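PDB 3R15: factor H binding protein, which probably binds the complement regulator factor H, consistent with a role at the surface of the oral spirochaete Treponema denticola. Local coordinates for residues D49-I54 / K85-K90; T56-L59 / Y63-V66. All coordinates share one frame; numbering follows the deposited sequence.

Contact 1 (D49-I54 / K85-K90); sequences DMLAEI and KRFIPK
Leu51 and Met50, neighbours on helix 44-59, both reach the ring of Phe87 at the start of strand 87-91. They meet different parts of it. Leu51 CD2 lies 4.1 Å from Phe87 CD1, on the CD1-CE1 side of the ring, and the two side chains cross at about a right angle. Met50 contributes its terminal methyl, CE 4.3 Å from Phe87 CZ, at the far end of the ring. Both methyls approach obliquely, neither squarely over a face nor squarely at an edge. Met50 is extended through CG and SD, with CG anti to the backbone N (chi1 176°), and bends only at the last torsion (chi3 75°), which turns CE to the ring. This is plain apolar packing of a helix against a two-stranded antiparallel sheet in a small alpha-beta domain, and no hydrogen bond crosses it. The Leu51 and Phe87 CA atoms stay 9.4 Å apart, so side chains alone span the gap. Phe87 is buried and also touches Ile65 and Ile74, while Met50 continues the apolar patch to Phe29 of helix 20-36. One face of the ring carries Arg86 CG, 3.8 Å above its plane and over its centre. The Arg86 guanidinium turns a face to Phe87 CZ, which lies 3.3 Å above its plane, toward the rim; NE forms a salt bridge with Asp67, and NH1 and NH2 bond to backbone oxygens of Ser73 and Thr72.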
ATOM      1  N   ASP A  49      -3.810  -9.054   5.186  1.00 15.54           N
ATOM      2  CA  ASP A  49      -5.216  -8.652   5.208  1.00 18.19           C
ATOM      3  C   ASP A  49      -5.390  -7.283   4.549  1.00 16.81           C
ATOM      4  O   ASP A  49      -6.353  -7.051   3.800  1.00 16.47           O
ATOM      5  CB  ASP A  49      -5.740  -8.590   6.651  1.00 19.45           C
ATOM      6  CG  ASP A  49      -5.885  -9.962   7.294  1.00 23.28           C
ATOM      7  OD1 ASP A  49      -5.868 -10.985   6.572  1.00 27.51           O
ATOM      8  OD2 ASP A  49      -6.039  -9.996   8.532  1.00 28.32           O
ATOM      9  N   MET A  50      -4.462  -6.371   4.846  1.00 14.76           N
ATOM     10  CA  MET A  50      -4.505  -5.017   4.308  1.00 16.39           C
ATOM     11  C   MET A  50      -4.402  -5.039   2.789  1.00 15.51           C
ATOM     12  O   MET A  50      -5.114  -4.317   2.087  1.00 15.59           O
ATOM     13  CB  MET A  50      -3.347  -4.191   4.875  1.00 17.70           C
ATOM     14  CG  MET A  50      -3.243  -2.787   4.292  1.00 16.16           C
ATOM     15  SD  MET A  50      -1.749  -1.977   4.920  1.00 19.51           S
ATOM     16  CE  MET A  50      -0.520  -2.807   3.962  1.00 18.88           C
ATOM     17  N   LEU A  51      -3.492  -5.857   2.275  1.00 16.47           N
ATOM     18  CA  LEU A  51      -3.321  -5.948   0.834  1.00 17.25           C
ATOM     19  C   LEU A  51      -4.603  -6.400   0.158  1.00 15.51           C
ATOM     20  O   LEU A  51      -4.953  -5.870  -0.887  1.00 16.13           O
ATOM     21  CB  LEU A  51      -2.191  -6.913   0.469  1.00 18.92           C
ATOM     22  CG  LEU A  51      -0.794  -6.374   0.769  1.00 22.84           C
ATOM     23  CD1 LEU A  51       0.177  -7.530   0.746  1.00 22.19           C
ATOM     24  CD2 LEU A  51      -0.417  -5.341  -0.273  1.00 22.81           C
ATOM     25  N   ALA A  52      -5.287  -7.393   0.730  1.00 15.26           N
ATOM     26  CA  ALA A  52      -6.531  -7.878   0.137  1.00 17.35           C
ATOM     27  C   ALA A  52      -7.606  -6.788   0.148  1.00 16.43           C
ATOM     28  O   ALA A  52      -8.354  -6.607  -0.824  1.00 17.74           O
ATOM     29  CB  ALA A  52      -7.022  -9.113   0.870  1.00 16.29           C
ATOM     30  N   GLU A  53      -7.670  -6.062   1.255  1.00 15.76           N
ATOM     31  CA  GLU A  53      -8.635  -4.986   1.411  1.00 16.15           C
ATOM     32  C   GLU A  53      -8.397  -3.903   0.362  1.00 17.35           C
ATOM     33  O   GLU A  53      -9.299  -3.544  -0.409  1.00 17.39           O
ATOM     34  CB  GLU A  53      -8.508  -4.397   2.827  1.00 15.09           C
ATOM     35  CG  GLU A  53      -9.344  -3.159   3.053  1.00 19.65           C
ATOM     36  CD  GLU A  53      -9.101  -2.540   4.415  1.00 20.59           C
ATOM     37  OE1 GLU A  53      -8.314  -3.108   5.208  1.00 19.86           O
ATOM     38  OE2 GLU A  53      -9.697  -1.478   4.688  1.00 22.06           O
ATOM     39  N   ILE A  54      -7.180  -3.375   0.321  1.00 15.22           N
ATOM     40  CA  ILE A  54      -6.874  -2.299  -0.633  1.00 14.10           C
ATOM     41  C   ILE A  54      -6.908  -2.770  -2.104  1.00 15.83           C
ATOM     42  O   ILE A  54      -7.342  -2.031  -2.982  1.00 17.09           O
ATOM     43  CB  ILE A  54      -5.552  -1.563  -0.288  1.00 17.98           C
ATOM     44  CG1 ILE A  54      -5.494  -0.203  -0.986  1.00 19.53           C
ATOM     45  CG2 ILE A  54      -4.339  -2.385  -0.682  1.00 18.34           C
ATOM     46  CD1 ILE A  54      -6.460   0.830  -0.398  1.00 22.61           C
ATOM     47  N   LYS A  85       8.557   2.327  -2.125  1.00 21.10           N
ATOM     48  CA  LYS A  85       9.549   1.420  -2.684  1.00 22.88           C
ATOM     49  C   LYS A  85       9.194  -0.035  -2.443  1.00 23.85           C
ATOM     50  O   LYS A  85       9.703  -0.926  -3.129  1.00 23.89           O
ATOM     51  CB  LYS A  85      10.936   1.710  -2.104  1.00 21.11           C
ATOM     52  CG  LYS A  85      11.561   3.003  -2.621  1.00 29.98           C
ATOM     53  N   ARG A  86       8.328  -0.276  -1.463  1.00 18.91           N
ATOM     54  CA  ARG A  86       7.913  -1.640  -1.140  1.00 17.86           C
ATOM     55  C   ARG A  86       6.566  -2.008  -1.747  1.00 17.09           C
ATOM     56  O   ARG A  86       6.375  -3.123  -2.230  1.00 16.91           O
ATOM     57  CB  ARG A  86       7.863  -1.856   0.378  1.00 17.42           C
ATOM     58  CG  ARG A  86       7.251  -3.196   0.761  1.00 15.52           C
ATOM     59  CD  ARG A  86       7.293  -3.479   2.265  1.00 20.30           C
ATOM     60  NE  ARG A  86       6.483  -4.654   2.568  1.00 17.04           N
ATOM     61  CZ  ARG A  86       6.292  -5.144   3.783  1.00 18.73           C
ATOM     62  NH1 ARG A  86       6.868  -4.565   4.836  1.00 18.32           N
ATOM     63  NH2 ARG A  86       5.519  -6.207   3.939  1.00 18.24           N
ATOM     64  N   PHE A  87       5.633  -1.065  -1.720  1.00 15.88           N
ATOM     65  CA  PHE A  87       4.283  -1.342  -2.198  1.00 16.68           C
ATOM     66  C   PHE A  87       4.089  -0.632  -3.525  1.00 16.58           C
ATOM     67  O   PHE A  87       3.803   0.568  -3.569  1.00 20.35           O
ATOM     68  CB  PHE A  87       3.253  -0.908  -1.160  1.00 18.24           C
ATOM     69  CG  PHE A  87       3.362  -1.657   0.142  1.00 18.35           C
ATOM     70  CD1 PHE A  87       2.874  -2.952   0.248  1.00 17.53           C
ATOM     71  CD2 PHE A  87       3.970  -1.076   1.249  1.00 17.13           C
ATOM     72  CE1 PHE A  87       2.971  -3.659   1.437  1.00 17.79           C
ATOM     73  CE2 PHE A  87       4.079  -1.766   2.446  1.00 18.28           C
ATOM     74  CZ  PHE A  87       3.567  -3.066   2.546  1.00 17.80           C
ATOM     75  N   ILE A  88       4.249  -1.397  -4.597  1.00 20.77           N
ATOM     76  CA  ILE A  88       4.359  -0.856  -5.940  1.00 21.08           C
ATOM     77  C   ILE A  88       3.046  -0.998  -6.695  1.00 20.81           C
ATOM     78  O   ILE A  88       2.466  -2.083  -6.753  1.00 22.16           O
ATOM     79  CB  ILE A  88       5.463  -1.595  -6.728  1.00 22.43           C
ATOM     80  CG1 ILE A  88       6.775  -1.586  -5.943  1.00 27.12           C
ATOM     81  CG2 ILE A  88       5.649  -0.968  -8.111  1.00 24.19           C
ATOM     82  CD1 ILE A  88       7.423  -0.231  -5.858  1.00 30.76           C
ATOM     83  N   PRO A  89       2.570   0.102  -7.284  1.00 16.36           N
ATOM     84  CA  PRO A  89       1.334  -0.010  -8.063  1.00 18.19           C
ATOM     85  C   PRO A  89       1.607  -0.503  -9.481  1.00 21.80           C
ATOM     86  O   PRO A  89       2.625  -0.152 -10.093  1.00 24.42           O
ATOM     87  CB  PRO A  89       0.789   1.420  -8.051  1.00 22.81           C
ATOM     88  CG  PRO A  89       2.031   2.288  -7.950  1.00 23.33           C
ATOM     89  CD  PRO A  89       3.033   1.492  -7.137  1.00 21.48           C
ATOM     90  N   LYS A  90       0.709  -1.338  -9.993  1.00 22.29           N
ATOM     91  CA  LYS A  90       0.818  -1.839 -11.354  1.00 24.07           C
ATOM     92  C   LYS A  90      -0.567  -1.825 -11.993  1.00 28.16           C
ATOM     93  O   LYS A  90      -1.549  -2.172 -11.346  1.00 22.17           O
ATOM     94  CB  LYS A  90       1.392  -3.259 -11.362  1.00 25.86           C
TER

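Contact 2 (T56-L59 / Y63-V66); sequences TEAL and YQIV
Ala58, near the C-terminal end of helix 44-59, faces Tyr63 at the first residue of strand 63-67, across a tight helix-to-strand connection of three residues. The chain reverses here, and the main chain closes the turn: Tyr63 N donates to Ala58 O at 3.3 Å. The N-H points almost straight at the oxygen (172°), although the donor stands above the carbonyl plane. Followed outward, the Tyr63 side chain first leaves the helix, its CA-CB bond directed away from 56-59. A chi1 of 87° tucks CG over the backbone, flanked by its N and C, and swings the ring back to Ala58. CD1 comes near both CB and O of Ala58. CE1 makes the closest side-chain approach, 3.4 Å from Ala58 CB, and CZ follows at 3.7 Å. Ala58 CB makes a CH-pi contact over one face of the Tyr63 ring, shifted toward the rim and 3.8 Å from the centroid. At the tip, the phenolic OH is hydrogen-bonded to ND1 of His25 on helix 20-36, whose NE2 in turn meets Glu57 OE1; the ring thus spans the space between two helices. The bend at chi2 (-71°) folds the Gln64 amide back toward Leu59. NE2 bonds to Asn55 O and, at 2.8 Å, to Tyr63 O, which lies close to the plane of the Gln64 amide; the same nitrogen passes 4.0 Å from Leu59 CB.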
ATOM      1  N   THR A  56      -8.820  -5.150  -3.346  1.00 15.80           N
ATOM      2  CA  THR A  56     -10.221  -5.329  -3.733  1.00 15.79           C
ATOM      3  C   THR A  56     -10.782  -3.993  -4.211  1.00 16.83           C
ATOM      4  O   THR A  56     -11.486  -3.926  -5.225  1.00 18.29           O
ATOM      5  CB  THR A  56     -11.043  -5.887  -2.572  1.00 16.60           C
ATOM      6  OG1 THR A  56     -10.541  -7.188  -2.239  1.00 17.03           O
ATOM      7  CG2 THR A  56     -12.543  -6.003  -2.963  1.00 17.68           C
ATOM      8  N   GLU A  57     -10.446  -2.919  -3.497  1.00 16.56           N
ATOM      9  CA  GLU A  57     -10.818  -1.568  -3.936  1.00 17.27           C
ATOM     10  C   GLU A  57     -10.108  -1.170  -5.234  1.00 19.43           C
ATOM     11  O   GLU A  57     -10.726  -0.637  -6.161  1.00 20.36           O
ATOM     12  CB  GLU A  57     -10.491  -0.524  -2.860  1.00 18.96           C
ATOM     13  CG  GLU A  57     -11.331  -0.582  -1.598  1.00 21.69           C
ATOM     14  CD  GLU A  57     -10.969   0.544  -0.634  1.00 26.23           C
ATOM     15  OE1 GLU A  57     -10.386   1.553  -1.086  1.00 23.07           O
ATOM     16  OE2 GLU A  57     -11.263   0.430   0.576  1.00 25.33           O
ATOM     17  N   ALA A  58      -8.801  -1.402  -5.298  1.00 15.79           N
ATOM     18  CA  ALA A  58      -8.007  -0.945  -6.439  1.00 18.64           C
ATOM     19  C   ALA A  58      -8.466  -1.631  -7.725  1.00 18.47           C
ATOM     20  O   ALA A  58      -8.368  -1.087  -8.826  1.00 16.99           O
ATOM     21  CB  ALA A  58      -6.531  -1.195  -6.185  1.00 17.15           C
ATOM     22  N   LEU A  59      -8.970  -2.841  -7.566  1.00 18.50           N
ATOM     23  CA  LEU A  59      -9.508  -3.613  -8.667  1.00 17.95           C
ATOM     24  C   LEU A  59     -10.565  -2.815  -9.451  1.00 21.17           C
ATOM     25  O   LEU A  59     -10.594  -2.836 -10.683  1.00 19.16           O
ATOM     26  CB  LEU A  59     -10.099  -4.882  -8.072  1.00 21.00           C
ATOM     27  CG  LEU A  59     -10.741  -5.887  -8.987  1.00 24.70           C
ATOM     28  CD1 LEU A  59      -9.789  -6.281 -10.136  1.00 20.50           C
ATOM     29  CD2 LEU A  59     -11.103  -7.064  -8.087  1.00 22.59           C
ATOM     30  N   TYR A  63      -6.160  -1.247 -11.232  1.00 16.74           N
ATOM     31  CA  TYR A  63      -4.752  -1.413 -10.878  1.00 18.04           C
ATOM     32  C   TYR A  63      -4.649  -2.261  -9.618  1.00 15.42           C
ATOM     33  O   TYR A  63      -5.660  -2.546  -8.988  1.00 15.68           O
ATOM     34  CB  TYR A  63      -4.037  -0.051 -10.719  1.00 19.55           C
ATOM     35  CG  TYR A  63      -4.122   0.568  -9.338  1.00 17.10           C
ATOM     36  CD1 TYR A  63      -5.304   1.149  -8.872  1.00 16.28           C
ATOM     37  CD2 TYR A  63      -3.006   0.584  -8.504  1.00 17.53           C
ATOM     38  CE1 TYR A  63      -5.371   1.711  -7.597  1.00 18.95           C
ATOM     39  CE2 TYR A  63      -3.061   1.150  -7.245  1.00 17.41           C
ATOM     40  CZ  TYR A  63      -4.237   1.706  -6.791  1.00 17.60           C
ATOM     41  OH  TYR A  63      -4.272   2.252  -5.523  1.00 18.54           O
ATOM     42  N   GLN A  64      -3.430  -2.670  -9.273  1.00 16.57           N
ATOM     43  CA  GLN A  64      -3.166  -3.443  -8.058  1.00 16.27           C
ATOM     44  C   GLN A  64      -1.911  -2.915  -7.385  1.00 15.22           C
ATOM     45  O   GLN A  64      -1.079  -2.285  -8.026  1.00 16.98           O
ATOM     46  CB  GLN A  64      -2.949  -4.917  -8.403  1.00 17.20           C
ATOM     47  CG  GLN A  64      -4.200  -5.635  -8.877  1.00 14.59           C
ATOM     48  CD  GLN A  64      -5.201  -5.862  -7.762  1.00 14.87           C
ATOM     49  OE1 GLN A  64      -5.166  -6.883  -7.078  1.00 15.12           O
ATOM     50  NE2 GLN A  64      -6.110  -4.910  -7.580  1.00 16.06           N
ATOM     51  N   ILE A  65      -1.781  -3.180  -6.089  1.00 14.72           N
ATOM     52  CA  ILE A  65      -0.569  -2.849  -5.348  1.00 15.34           C
ATOM     53  C   ILE A  65       0.134  -4.161  -5.034  1.00 18.20           C
ATOM     54  O   ILE A  65      -0.501  -5.125  -4.587  1.00 18.22           O
ATOM     55  CB  ILE A  65      -0.919  -2.108  -4.053  1.00 17.24           C
ATOM     56  CG1 ILE A  65      -1.523  -0.740  -4.394  1.00 20.39           C
ATOM     57  CG2 ILE A  65       0.311  -1.961  -3.142  1.00 18.20           C
ATOM     58  CD1 ILE A  65      -2.259  -0.074  -3.248  1.00 23.31           C
ATOM     59  N   VAL A  66       1.434  -4.208  -5.309  1.00 17.71           N
ATOM     60  CA  VAL A  66       2.201  -5.432  -5.151  1.00 18.36           C
ATOM     61  C   VAL A  66       3.224  -5.248  -4.045  1.00 16.65           C
ATOM     62  O   VAL A  66       3.970  -4.273  -4.044  1.00 18.99           O
ATOM     63  CB  VAL A  66       2.910  -5.820  -6.466  1.00 21.41           C
ATOM     64  CG1 VAL A  66       3.735  -7.081  -6.273  1.00 23.03           C
ATOM     65  CG2 VAL A  66       1.882  -6.031  -7.580  1.00 21.45           C
TER

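Overall arrangement
Helix 44-59 and the two-stranded sheet take part in both contacts, whose centres lie about 7 Å apart. Contact 1 sits about 4 Å from the chain centre and joins elements distant in sequence through apolar side chains alone. Contact 2, about 9 Å from that centre, is local: it combines a main-chain bond, a methyl over an aromatic face and a folded-back amide, and buries more surface, 205 against 96 Å². Contact 1 has one buried residue, Phe87; contact 2 has two, Ala58 and Tyr63, beside more open Gln64 and Leu59. The paired strands unite them through probable backbone bonds from Val66 N to Ile88 O and Lys90 N to Gln64 O, while Phe87 CB packs on Ile65 CG2.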